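Local atomic coordinates of glycerol kinase, putative (Plasmodium falciparum, PDB entry 2W40), a protein that probably transfers a phosphate from ATP to glycerol, yielding sn-glycerol 3-phosphate in the single step of the glycerol kinase pathway. Residues S221-V229 with N239-G247. Residues are numbered along the deposited sequence; the frame is centred on the assembly and turned at random.
Sequences SNCSNFGLV and NIPITGCIG. With EDO (1,2-ethanediol), chain B.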
loop_
_atom_site.group_PDB
_atom_site.type_symbol
_atom_site.label_atom_id
_atom_site.label_comp_id
_atom_site.label_asym_id
_atom_site.label_seq_id
_atom_site.Cartn_x
_atom_site.Cartn_y
_atom_site.Cartn_z
ATOM N N SER C 221 28.670 -16.338 31.277
ATOM C CA SER C 221 27.382 -16.101 31.968
ATOM C C SER C 221 27.052 -14.592 31.845
ATOM O O SER C 221 27.866 -13.755 31.378
ATOM C CB SER C 221 27.461 -16.563 33.459
ATOM O OG SER C 221 28.361 -15.707 34.157
ATOM N N ASN C 222 25.829 -14.233 32.172
ATOM C CA ASN C 222 25.369 -12.867 31.981
ATOM C C ASN C 222 25.991 -11.807 32.932
ATOM O O ASN C 222 26.102 -10.652 32.564
ATOM C CB ASN C 222 23.827 -12.764 32.064
ATOM C CG ASN C 222 23.122 -13.545 30.949
ATOM O OD1 ASN C 222 22.378 -14.503 31.173
ATOM N ND2 ASN C 222 23.418 -13.145 29.732
ATOM N N CYS C 223 26.339 -12.228 34.156
ATOM C CA CYS C 223 27.100 -11.404 35.080
ATOM C C CYS C 223 28.535 -11.998 35.064
ATOM O O CYS C 223 28.749 -13.138 35.447
ATOM C CB CYS C 223 26.508 -11.598 36.448
ATOM S SG CYS C 223 24.855 -10.977 36.693
ATOM N N SER C 224 29.523 -11.228 34.656
ATOM C CA SER C 224 30.876 -11.777 34.463
ATOM C C SER C 224 31.909 -10.672 34.336
ATOM O O SER C 224 31.560 -9.543 34.268
ATOM C CB SER C 224 30.892 -12.773 33.262
ATOM O OG SER C 224 32.018 -13.678 33.354
ATOM N N ASN C 225 33.187 -11.005 34.312
ATOM C CA ASN C 225 34.247 -10.065 34.007
ATOM C C ASN C 225 34.461 -10.117 32.508
ATOM O O ASN C 225 35.138 -11.013 32.022
ATOM C CB ASN C 225 35.502 -10.462 34.716
ATOM C CG ASN C 225 36.629 -9.436 34.534
ATOM O OD1 ASN C 225 36.441 -8.478 33.826
ATOM N ND2 ASN C 225 37.775 -9.610 35.244
ATOM N N PHE C 226 33.849 -9.182 31.819
ATOM C CA PHE C 226 34.053 -9.034 30.371
ATOM C C PHE C 226 35.275 -8.203 29.970
ATOM O O PHE C 226 35.614 -8.123 28.774
ATOM C CB PHE C 226 32.791 -8.503 29.708
ATOM C CG PHE C 226 31.623 -9.434 29.759
ATOM C CD1 PHE C 226 31.461 -10.456 28.807
ATOM C CD2 PHE C 226 30.687 -9.351 30.794
ATOM C CE1 PHE C 226 30.405 -11.373 28.950
ATOM C CE2 PHE C 226 29.636 -10.215 30.866
ATOM C CZ PHE C 226 29.504 -11.228 29.997
ATOM N N GLY C 227 35.928 -7.578 30.971
ATOM C CA GLY C 227 37.097 -6.803 30.755
ATOM C C GLY C 227 36.977 -5.396 31.156
ATOM O O GLY C 227 35.954 -4.893 31.502
ATOM N N LEU C 228 38.099 -4.759 30.996
ATOM C CA LEU C 228 38.321 -3.355 31.266
ATOM C C LEU C 228 38.233 -2.548 29.996
ATOM O O LEU C 228 38.809 -2.866 28.968
ATOM C CB LEU C 228 39.709 -3.133 31.875
ATOM C CG LEU C 228 40.153 -3.729 33.174
ATOM C CD1 LEU C 228 41.675 -3.459 33.434
ATOM C CD2 LEU C 228 39.233 -3.336 34.387
ATOM N N VAL C 229 37.538 -1.425 30.064
ATOM C CA VAL C 229 37.565 -0.460 28.967
ATOM C C VAL C 229 39.003 0.108 28.873
ATOM O O VAL C 229 39.579 0.639 29.893
ATOM C CB VAL C 229 36.566 0.707 29.127
ATOM C CG1 VAL C 229 36.708 1.710 28.003
ATOM C CG2 VAL C 229 35.109 0.100 29.182
ATOM N N ASN C 239 39.691 1.795 32.419
ATOM C CA ASN C 239 39.639 0.845 33.503
ATOM C C ASN C 239 38.304 0.659 34.247
ATOM O O ASN C 239 38.234 0.039 35.310
ATOM C CB ASN C 239 40.762 1.047 34.518
ATOM C CG ASN C 239 42.119 0.806 33.970
ATOM O OD1 ASN C 239 42.292 -0.027 33.055
ATOM N ND2 ASN C 239 43.114 1.535 34.478
ATOM N N ILE C 240 37.232 1.133 33.615
ATOM C CA ILE C 240 35.889 0.851 34.072
ATOM C C ILE C 240 35.544 -0.541 33.550
ATOM O O ILE C 240 35.740 -0.796 32.354
ATOM C CB ILE C 240 34.902 1.880 33.526
ATOM C CG1 ILE C 240 35.207 3.290 34.060
ATOM C CG2 ILE C 240 33.507 1.540 33.886
ATOM C CD1 ILE C 240 35.271 3.406 35.585
ATOM N N PRO C 241 35.022 -1.439 34.422
ATOM C CA PRO C 241 34.768 -2.839 34.004
ATOM C C PRO C 241 33.386 -3.023 33.334
ATOM O O PRO C 241 32.422 -2.352 33.679
ATOM C CB PRO C 241 34.774 -3.579 35.318
ATOM C CG PRO C 241 34.150 -2.590 36.269
ATOM C CD PRO C 241 34.601 -1.245 35.842
ATOM N N ILE C 242 33.343 -3.935 32.374
ATOM C CA ILE C 242 32.145 -4.342 31.689
ATOM C C ILE C 242 31.764 -5.637 32.420
ATOM O O ILE C 242 32.514 -6.645 32.403
ATOM C CB ILE C 242 32.394 -4.630 30.176
ATOM C CG1 ILE C 242 32.852 -3.344 29.477
ATOM C CG2 ILE C 242 31.110 -5.199 29.543
ATOM C CD1 ILE C 242 33.450 -3.579 28.030
ATOM N N THR C 243 30.624 -5.585 33.089
ATOM C CA THR C 243 30.272 -6.636 34.041
ATOM C C THR C 243 28.922 -7.313 33.813
ATOM O O THR C 243 28.524 -8.244 34.546
ATOM C CB THR C 243 30.310 -6.069 35.476
ATOM O OG1 THR C 243 29.348 -5.003 35.591
ATOM C CG2 THR C 243 31.687 -5.522 35.781
ATOM N N GLY C 244 28.180 -6.869 32.798
ATOM C CA GLY C 244 27.002 -7.579 32.407
ATOM C C GLY C 244 26.782 -7.509 30.933
ATOM O O GLY C 244 27.106 -6.535 30.313
ATOM N N CYS C 245 26.268 -8.595 30.367
ATOM C CA CYS C 245 25.981 -8.699 28.960
ATOM C C CYS C 245 24.905 -9.664 28.680
ATOM O O CYS C 245 24.934 -10.773 29.180
ATOM C CB CYS C 245 27.221 -9.183 28.285
ATOM S SG CYS C 245 27.197 -9.173 26.428
ATOM N N ILE C 246 23.935 -9.256 27.888
ATOM C CA ILE C 246 22.725 -10.068 27.616
ATOM C C ILE C 246 22.075 -9.566 26.308
ATOM O O ILE C 246 22.142 -8.358 26.029
ATOM C CB ILE C 246 21.749 -10.008 28.838
ATOM C CG1 ILE C 246 20.621 -10.974 28.682
ATOM C CG2 ILE C 246 21.286 -8.519 29.046
ATOM C CD1 ILE C 246 19.898 -11.371 30.014
ATOM N N GLY C 247 21.437 -10.471 25.556
ATOM C CA GLY C 247 20.621 -10.125 24.424
ATOM C C GLY C 247 19.418 -9.228 24.850
ATOM O O GLY C 247 18.918 -9.326 25.964
HETATM C C1 EDO B . 40.150 -6.055 29.284
HETATM O O1 EDO B . 40.821 -4.815 28.448
HETATM C C2 EDO B . 40.928 -7.024 30.150
HETATM O O2 EDO B . 40.732 -7.068 31.613
HETATM O O HOH W 1 34.771 -6.638 34.008
#
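An antiparallel edge of the mixed sheet in the N-terminal FGGY domain, a member of the sugar kinase/Hsp70/actin superfamily, is made where residues 221-229 pair with strand 241-247, whose other side bonds to strand 74-83. The pairing is interrupted by a corner at Ser-224. Beyond it, Phe-226 N donates to Ile-242 O, and Ile-242 N returns a nearly straight bond to Gly-227 O (2.9 Å, N-H...O 170°). Val-229 N and O then bond Ile-240 O and Asn-239 N, closing the end nearer the connecting loop. Before the corner, Ser-224 N bonds Thr-243 O and Cys-245 N bonds Asn-222 O (3.0 Å).

After the corner the Phe-226 ring lies against strand 241-247, with its CG anti to its carbonyl carbon (chi1 -66°), and touches helix 167-176, where Ile-172 meets both Phe-226 and Cys-245. Cys-245 CB sits over one ring face, 3.5 Å from CZ of Phe-226 and nearer that end of the ring than its centre. With SG of Cys-245 anti to its own N (chi1 -172°), the sulfur stays above the same face at 4.9 Å from the centroid. Ile-242 CG2 packs on Phe-226 CB at 3.7 Å, while Ile-242 CG1 meets Val-229 CG2. At the far end the Asn-222 side chain adds a bond: with OD1 held by Lys-296 N, ND2, beside Ile-246 CB, donates in plane to Cys-245 O at 2.9 Å.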